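Long-range contacts in restriction endonuclease (Mycobacterium sp., PDB 4F0Q), which cuts DNA as a tetrameric restriction endonuclease that depends on cytosine methylation, probably recognising the modified base through its N-terminal domain: residues A[67-71]-A[131-135]; A[82-88]-A[154-159]. All coordinates share one frame; numbering follows the deposited sequence.

How the contacts relate
Both contacts belong to the N-terminal domain and share one mixed sheet: strand 67-69 of contact 1 and strand 85-89 of contact 2 run antiparallel as neighbours, with N69 N to A86 O and G67 O to R88 N each at 2.9 Å. Their centres lie about 8 Å apart. Contact 2 is the more deeply buried, a parallel strand pair held by backbone hydrogen bonds with largely apolar side chains on both faces, R88 being the exception. Contact 1 is only partly buried and joins the sheet to helix 130-142 through aliphatic packing without a polar bond. The same helix also reaches contact 2, where its A138 packs on I85 and P154.

Contact 1: residues A[67-71]-A[131-135]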
ATOM      1  N   GLY A  67       7.097 -23.844 -29.422  1.00 27.69           N
ATOM      2  CA  GLY A  67       5.801 -23.501 -28.873  1.00 23.36           C
ATOM      3  C   GLY A  67       5.225 -24.518 -27.909  1.00 17.98           C
ATOM      4  O   GLY A  67       5.889 -24.952 -26.968  1.00 16.89           O
ATOM      5  N   ILE A  68       3.975 -24.898 -28.151  1.00 17.64           N
ATOM      6  CA  ILE A  68       3.232 -25.761 -27.242  1.00 21.16           C
ATOM      7  C   ILE A  68       3.135 -27.188 -27.771  1.00 16.32           C
ATOM      8  O   ILE A  68       2.704 -27.416 -28.901  1.00 16.85           O
ATOM      9  CB  ILE A  68       1.820 -25.201 -26.999  1.00 18.07           C
ATOM     10  CG1 ILE A  68       1.913 -23.755 -26.504  1.00 17.70           C
ATOM     11  CG2 ILE A  68       1.059 -26.072 -26.008  1.00 17.88           C
ATOM     12  CD1 ILE A  68       0.812 -22.855 -27.013  1.00 14.81           C
ATOM     13  N   ASN A  69       3.534 -28.144 -26.938  1.00 18.84           N
ATOM     14  CA  ASN A  69       3.569 -29.549 -27.325  1.00 19.97           C
ATOM     15  C   ASN A  69       2.821 -30.426 -26.330  1.00 20.93           C
ATOM     16  O   ASN A  69       2.763 -30.120 -25.140  1.00 23.14           O
ATOM     17  CB  ASN A  69       5.014 -30.035 -27.433  1.00 21.20           C
ATOM     18  CG  ASN A  69       5.873 -29.129 -28.290  1.00 18.23           C
ATOM     19  OD1 ASN A  69       6.051 -29.370 -29.483  1.00 22.82           O
ATOM     20  ND2 ASN A  69       6.417 -28.079 -27.682  1.00 17.68           N
ATOM     21  N   ALA A  70       2.259 -31.525 -26.819  1.00 23.85           N
ATOM     22  CA  ALA A  70       1.561 -32.473 -25.957  1.00 23.24           C
ATOM     23  C   ALA A  70       1.473 -33.851 -26.602  1.00 25.30           C
ATOM     24  O   ALA A  70       1.036 -33.980 -27.745  1.00 26.43           O
ATOM     25  CB  ALA A  70       0.174 -31.955 -25.608  1.00 22.28           C
ATOM     26  N   PRO A  71       1.902 -34.889 -25.867  1.00 27.07           N
ATOM     27  CA  PRO A  71       1.811 -36.275 -26.337  1.00 31.32           C
ATOM     28  C   PRO A  71       0.359 -36.714 -26.480  1.00 33.03           C
ATOM     29  O   PRO A  71      -0.538 -36.037 -25.972  1.00 32.44           O
ATOM     30  CB  PRO A  71       2.487 -37.070 -25.214  1.00 27.11           C
ATOM     31  CG  PRO A  71       3.355 -36.080 -24.510  1.00 24.93           C
ATOM     32  CD  PRO A  71       2.610 -34.789 -24.580  1.00 27.22           C
ATOM     33  N   GLY A 131      -2.121 -25.158 -30.214  1.00 22.85           N
ATOM     34  CA  GLY A 131      -1.531 -24.775 -28.946  1.00 15.94           C
ATOM     35  C   GLY A 131      -2.511 -24.140 -27.982  1.00 15.94           C
ATOM     36  O   GLY A 131      -2.605 -24.555 -26.829  1.00 16.88           O
ATOM     37  N   ASN A 132      -3.243 -23.136 -28.455  1.00 21.60           N
ATOM     38  CA  ASN A 132      -4.237 -22.455 -27.629  1.00 20.36           C
ATOM     39  C   ASN A 132      -5.378 -23.372 -27.202  1.00 17.23           C
ATOM     40  O   ASN A 132      -5.942 -23.208 -26.121  1.00 16.48           O
ATOM     41  CB  ASN A 132      -4.788 -21.223 -28.349  1.00 19.27           C
ATOM     42  CG  ASN A 132      -3.823 -20.060 -28.326  1.00 16.12           C
ATOM     43  OD1 ASN A 132      -2.667 -20.212 -27.942  1.00 17.00           O
ATOM     44  ND2 ASN A 132      -4.293 -18.888 -28.738  1.00 15.17           N
ATOM     45  N   ARG A 133      -5.713 -24.335 -28.055  1.00 18.13           N
ATOM     46  CA  ARG A 133      -6.731 -25.322 -27.720  1.00 19.68           C
ATOM     47  C   ARG A 133      -6.238 -26.212 -26.583  1.00 15.04           C
ATOM     48  O   ARG A 133      -6.989 -26.524 -25.655  1.00 14.94           O
ATOM     49  CB  ARG A 133      -7.100 -26.165 -28.944  1.00 18.74           C
ATOM     50  CG  ARG A 133      -8.140 -27.238 -28.662  1.00 19.19           C
ATOM     51  CD  ARG A 133      -8.614 -27.927 -29.934  1.00 25.98           C
ATOM     52  NE  ARG A 133      -9.475 -27.072 -30.746  1.00 29.49           N
ATOM     53  CZ  ARG A 133      -9.079 -26.424 -31.836  1.00 23.14           C
ATOM     54  NH1 ARG A 133      -7.825 -26.533 -32.256  1.00 28.51           N
ATOM     55  NH2 ARG A 133      -9.936 -25.671 -32.511  1.00 21.65           N
ATOM     56  N   LEU A 134      -4.971 -26.610 -26.655  1.00 14.25           N
ATOM     57  CA  LEU A 134      -4.361 -27.390 -25.582  1.00 14.94           C
ATOM     58  C   LEU A 134      -4.302 -26.589 -24.283  1.00 13.70           C
ATOM     59  O   LEU A 134      -4.536 -27.126 -23.198  1.00 14.07           O
ATOM     60  CB  LEU A 134      -2.955 -27.847 -25.978  1.00 15.14           C
ATOM     61  CG  LEU A 134      -2.848 -28.856 -27.122  1.00 16.60           C
ATOM     62  CD1 LEU A 134      -1.391 -29.114 -27.469  1.00 19.01           C
ATOM     63  CD2 LEU A 134      -3.552 -30.154 -26.761  1.00 17.69           C
ATOM     64  N   LEU A 135      -3.994 -25.301 -24.402  1.00 16.90           N
ATOM     65  CA  LEU A 135      -3.896 -24.421 -23.242  1.00 16.43           C
ATOM     66  C   LEU A 135      -5.251 -24.184 -22.582  1.00 14.28           C
ATOM     67  O   LEU A 135      -5.335 -24.056 -21.364  1.00 13.38           O
ATOM     68  CB  LEU A 135      -3.252 -23.087 -23.623  1.00 17.98           C
ATOM     69  CG  LEU A 135      -1.778 -23.118 -24.037  1.00 14.21           C
ATOM     70  CD1 LEU A 135      -1.258 -21.704 -24.256  1.00 16.28           C
ATOM     71  CD2 LEU A 135      -0.938 -23.849 -23.004  1.00 12.19           C
TER
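I68 reaches from strand 67-69 to the first turns of helix 130-142 and carries most of this contact. Its CB already faces G131, with the CA of that glycine 3.9 Å away. At CB the side chain forks. The CG2 branch lies beside the start of the helix, 4.0 Å from G131 O, and also comes within 4.2 Å of L134 CD1. The second branch leaves through CG1, which stands beside the backbone N (chi1 -55°), while chi2, at 144°, is twisted somewhat short of anti. CD1 ends 3.6 Å from G131 CA and 3.6 Å from L135 CD1, where the two side chains slant across each other. Because G131 has no side chain, the methyl can settle directly on the helix backbone. One residue further on, N69 turns away from the helix, and A70 comes back toward it: A70 CB touches L134 CD1 at 3.7 Å. L134 CD1 touches both I68 CG2 and A70 CB, which approach it roughly at right angles to each other, and the contacts between side chains are aliphatic. Strand and helix segments approach to 8.3 Å between axes, at an angle of 59°. The carboxylate of D117 takes hydrogen bonds from the backbone N atoms of G131 and N132 and so holds the beginning of the helix. On neighbouring surfaces of the helix, N132 and L135 pack on L204 and L206 of strand 200-210, while R133 packs on L125 of the second subunit; strand 67-69 itself is bonded edge to edge with strand 85-89.

Contact 2: residues A[82-88]-A[154-159]; sequences RALIAIR and PPLFLF
I87 is gripped through both backbone polar atoms. I87 N gives a nearly straight bond (176°) to F157 O, and I87 O takes F159 N at 2.8 Å while also lying at the edge of the F159 ring, in its plane. Beneath this ladder the I87 and L158 side chains run side by side, and I87 CD1 meets L156 CD2 at 3.9 Å. On the other face L84 CD1 rests over the F157 ring, 4.1 Å from F157 CD1. The strands are parallel neighbours in the mixed sheet of the N-terminal domain, whose sequence family belongs to the PUA clan, and strand 85-89 lies between strands 67-69 and 156-166. Midway I85 N holds P155 O at 3.0 Å, but the return bond from F157 N to I85 O is weak; a water bridges the strands here, donating to I85 O at 2.7 Å and weakly to F157 O. The prolines pack closely too, P154 CB lying 3.3 Å from R82 O and P155 CD 3.3 Å from A83 O, carbonyls that R227 also bonds. The loose parts are two arginine ends: past its CB, beside P154, the R82 chain leads away to the partly exposed side, and R88 extends to L64 O.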
ATOM      1  N   ARG A  82      -4.610 -36.201 -20.089  1.00 21.92           N
ATOM      2  CA  ARG A  82      -3.443 -35.631 -20.748  1.00 21.98           C
ATOM      3  C   ARG A  82      -2.267 -35.656 -19.774  1.00 18.52           C
ATOM      4  O   ARG A  82      -2.332 -35.066 -18.695  1.00 15.11           O
ATOM      5  CB  ARG A  82      -3.729 -34.198 -21.197  1.00 22.53           C
ATOM      6  CG  ARG A  82      -2.713 -33.635 -22.177  1.00 22.23           C
ATOM      7  CD  ARG A  82      -2.939 -34.173 -23.582  1.00 29.01           C
ATOM      8  NE  ARG A  82      -4.265 -33.827 -24.089  1.00 27.48           N
ATOM      9  CZ  ARG A  82      -4.670 -34.048 -25.335  1.00 30.20           C
ATOM     10  NH1 ARG A  82      -3.850 -34.614 -26.209  1.00 36.42           N
ATOM     11  NH2 ARG A  82      -5.895 -33.700 -25.709  1.00 27.42           N
ATOM     12  N   ALA A  83      -1.198 -36.347 -20.159  1.00 22.09           N
ATOM     13  CA  ALA A  83      -0.043 -36.541 -19.286  1.00 14.04           C
ATOM     14  C   ALA A  83       0.622 -35.228 -18.880  1.00 14.50           C
ATOM     15  O   ALA A  83       0.814 -34.963 -17.693  1.00 14.55           O
ATOM     16  CB  ALA A  83       0.968 -37.463 -19.949  1.00 16.17           C
ATOM     17  N   LEU A  84       0.975 -34.414 -19.868  1.00 16.03           N
ATOM     18  CA  LEU A  84       1.635 -33.140 -19.604  1.00 14.68           C
ATOM     19  C   LEU A  84       1.600 -32.237 -20.829  1.00 15.27           C
ATOM     20  O   LEU A  84       1.231 -32.666 -21.922  1.00 19.72           O
ATOM     21  CB  LEU A  84       3.090 -33.358 -19.176  1.00 15.98           C
ATOM     22  CG  LEU A  84       4.142 -33.573 -20.271  1.00 17.58           C
ATOM     23  CD1 LEU A  84       5.541 -33.500 -19.678  1.00 18.67           C
ATOM     24  CD2 LEU A  84       3.945 -34.896 -20.996  1.00 21.95           C
ATOM     25  N   ILE A  85       1.985 -30.981 -20.632  1.00 18.68           N
ATOM     26  CA  ILE A  85       2.176 -30.053 -21.737  1.00 15.87           C
ATOM     27  C   ILE A  85       3.598 -29.504 -21.705  1.00 16.76           C
ATOM     28  O   ILE A  85       3.995 -28.834 -20.752  1.00 22.06           O
ATOM     29  CB  ILE A  85       1.165 -28.894 -21.700  1.00 16.21           C
ATOM     30  CG1 ILE A  85      -0.249 -29.413 -21.968  1.00 16.81           C
ATOM     31  CG2 ILE A  85       1.535 -27.834 -22.726  1.00 17.63           C
ATOM     32  CD1 ILE A  85      -1.296 -28.328 -22.015  1.00 13.31           C
ATOM     33  N   ALA A  86       4.363 -29.806 -22.749  1.00 19.19           N
ATOM     34  CA  ALA A  86       5.750 -29.367 -22.841  1.00 18.28           C
ATOM     35  C   ALA A  86       5.855 -28.080 -23.647  1.00 18.39           C
ATOM     36  O   ALA A  86       5.511 -28.047 -24.826  1.00 21.56           O
ATOM     37  CB  ALA A  86       6.607 -30.458 -23.464  1.00 18.11           C
ATOM     38  N   ILE A  87       6.335 -27.021 -23.004  1.00 17.59           N
ATOM     39  CA  ILE A  87       6.432 -25.715 -23.645  1.00 16.10           C
ATOM     40  C   ILE A  87       7.880 -25.303 -23.895  1.00 18.11           C
ATOM     41  O   ILE A  87       8.706 -25.304 -22.983  1.00 20.04           O
ATOM     42  CB  ILE A  87       5.711 -24.630 -22.816  1.00 17.06           C
ATOM     43  CG1 ILE A  87       4.196 -24.823 -22.896  1.00 14.74           C
ATOM     44  CG2 ILE A  87       6.087 -23.240 -23.300  1.00 18.22           C
ATOM     45  CD1 ILE A  87       3.413 -23.873 -22.019  1.00 21.67           C
ATOM     46  N   ARG A  88       8.177 -24.959 -25.145  1.00 21.53           N
ATOM     47  CA  ARG A  88       9.508 -24.504 -25.525  1.00 23.60           C
ATOM     48  C   ARG A  88       9.467 -23.036 -25.934  1.00 21.97           C
ATOM     49  O   ARG A  88       8.937 -22.688 -26.989  1.00 25.28           O
ATOM     50  CB  ARG A  88      10.058 -25.358 -26.667  1.00 22.56           C
ATOM     51  CG  ARG A  88      11.401 -24.896 -27.205  1.00 22.94           C
ATOM     52  CD  ARG A  88      11.906 -25.846 -28.275  1.00 28.28           C
ATOM     53  NE  ARG A  88      13.091 -25.333 -28.954  1.00 41.56           N
ATOM     54  CZ  ARG A  88      13.740 -25.984 -29.914  1.00 37.90           C
ATOM     55  NH1 ARG A  88      13.317 -27.177 -30.308  1.00 33.11           N
ATOM     56  NH2 ARG A  88      14.810 -25.442 -30.478  1.00 45.40           N
ATOM     57  N   PRO A 154      -2.885 -31.617 -16.655  1.00 15.42           N
ATOM     58  CA  PRO A 154      -1.531 -31.838 -17.171  1.00 13.18           C
ATOM     59  C   PRO A 154      -0.562 -30.740 -16.743  1.00 13.77           C
ATOM     60  O   PRO A 154      -0.795 -29.568 -17.038  1.00 18.98           O
ATOM     61  CB  PRO A 154      -1.729 -31.810 -18.689  1.00 12.55           C
ATOM     62  CG  PRO A 154      -2.931 -30.958 -18.894  1.00 14.44           C
ATOM     63  CD  PRO A 154      -3.825 -31.209 -17.714  1.00 13.15           C
ATOM     64  N   PRO A 155       0.519 -31.118 -16.045  1.00 14.32           N
ATOM     65  CA  PRO A 155       1.557 -30.178 -15.611  1.00 17.16           C
ATOM     66  C   PRO A 155       2.207 -29.465 -16.790  1.00 13.36           C
ATOM     67  O   PRO A 155       2.443 -30.083 -17.826  1.00 15.25           O
ATOM     68  CB  PRO A 155       2.581 -31.084 -14.921  1.00 15.21           C
ATOM     69  CG  PRO A 155       1.804 -32.278 -14.496  1.00 16.82           C
ATOM     70  CD  PRO A 155       0.774 -32.485 -15.562  1.00 15.27           C
ATOM     71  N   LEU A 156       2.489 -28.176 -16.631  1.00 17.12           N
ATOM     72  CA  LEU A 156       3.161 -27.413 -17.678  1.00 18.91           C
ATOM     73  C   LEU A 156       4.665 -27.343 -17.440  1.00 16.05           C
ATOM     74  O   LEU A 156       5.154 -26.473 -16.718  1.00 16.97           O
ATOM     75  CB  LEU A 156       2.571 -26.004 -17.799  1.00 20.27           C
ATOM     76  CG  LEU A 156       1.450 -25.808 -18.825  1.00 15.13           C
ATOM     77  CD1 LEU A 156       0.217 -26.629 -18.470  1.00 13.56           C
ATOM     78  CD2 LEU A 156       1.098 -24.335 -18.960  1.00 14.47           C
ATOM     79  N   PHE A 157       5.391 -28.274 -18.052  1.00 17.33           N
ATOM     80  CA  PHE A 157       6.845 -28.305 -17.961  1.00 17.70           C
ATOM     81  C   PHE A 157       7.454 -27.266 -18.890  1.00 16.52           C
ATOM     82  O   PHE A 157       7.380 -27.391 -20.113  1.00 17.31           O
ATOM     83  CB  PHE A 157       7.374 -29.699 -18.304  1.00 13.64           C
ATOM     84  CG  PHE A 157       7.329 -30.663 -17.156  1.00 17.43           C
ATOM     85  CD1 PHE A 157       6.128 -30.971 -16.538  1.00 17.33           C
ATOM     86  CD2 PHE A 157       8.487 -31.267 -16.697  1.00 21.75           C
ATOM     87  CE1 PHE A 157       6.086 -31.857 -15.479  1.00 21.52           C
ATOM     88  CE2 PHE A 157       8.450 -32.158 -15.641  1.00 21.84           C
ATOM     89  CZ  PHE A 157       7.248 -32.454 -15.032  1.00 24.05           C
ATOM     90  N   LEU A 158       8.054 -26.239 -18.300  1.00 13.65           N
ATOM     91  CA  LEU A 158       8.599 -25.132 -19.073  1.00 15.98           C
ATOM     92  C   LEU A 158      10.035 -25.387 -19.514  1.00 15.63           C
ATOM     93  O   LEU A 158      10.853 -25.888 -18.748  1.00 13.97           O
ATOM     94  CB  LEU A 158       8.515 -23.832 -18.272  1.00 13.99           C
ATOM     95  CG  LEU A 158       7.115 -23.463 -17.778  1.00 15.77           C
ATOM     96  CD1 LEU A 158       7.145 -22.180 -16.965  1.00 14.13           C
ATOM     97  CD2 LEU A 158       6.150 -23.337 -18.948  1.00 19.15           C
ATOM     98  N   PHE A 159      10.325 -25.041 -20.763  1.00 17.95           N
ATOM     99  CA  PHE A 159      11.678 -25.113 -21.295  1.00 15.93           C
ATOM    100  C   PHE A 159      11.970 -23.858 -22.105  1.00 15.68           C
ATOM    101  O   PHE A 159      11.061 -23.268 -22.686  1.00 17.80           O
ATOM    102  CB  PHE A 159      11.850 -26.352 -22.178  1.00 16.19           C
ATOM    103  CG  PHE A 159      11.692 -27.651 -21.443  1.00 15.96           C
ATOM    104  CD1 PHE A 159      12.777 -28.242 -20.815  1.00 17.18           C
ATOM    105  CD2 PHE A 159      10.463 -28.286 -21.386  1.00 15.48           C
ATOM    106  CE1 PHE A 159      12.636 -29.438 -20.139  1.00 14.37           C
ATOM    107  CE2 PHE A 159      10.316 -29.482 -20.711  1.00 15.44           C
ATOM    108  CZ  PHE A 159      11.404 -30.058 -20.087  1.00 17.53           C
TER
HETATM  109  O   HOH W   1       4.890 -26.321 -20.266  1.00 28.84           O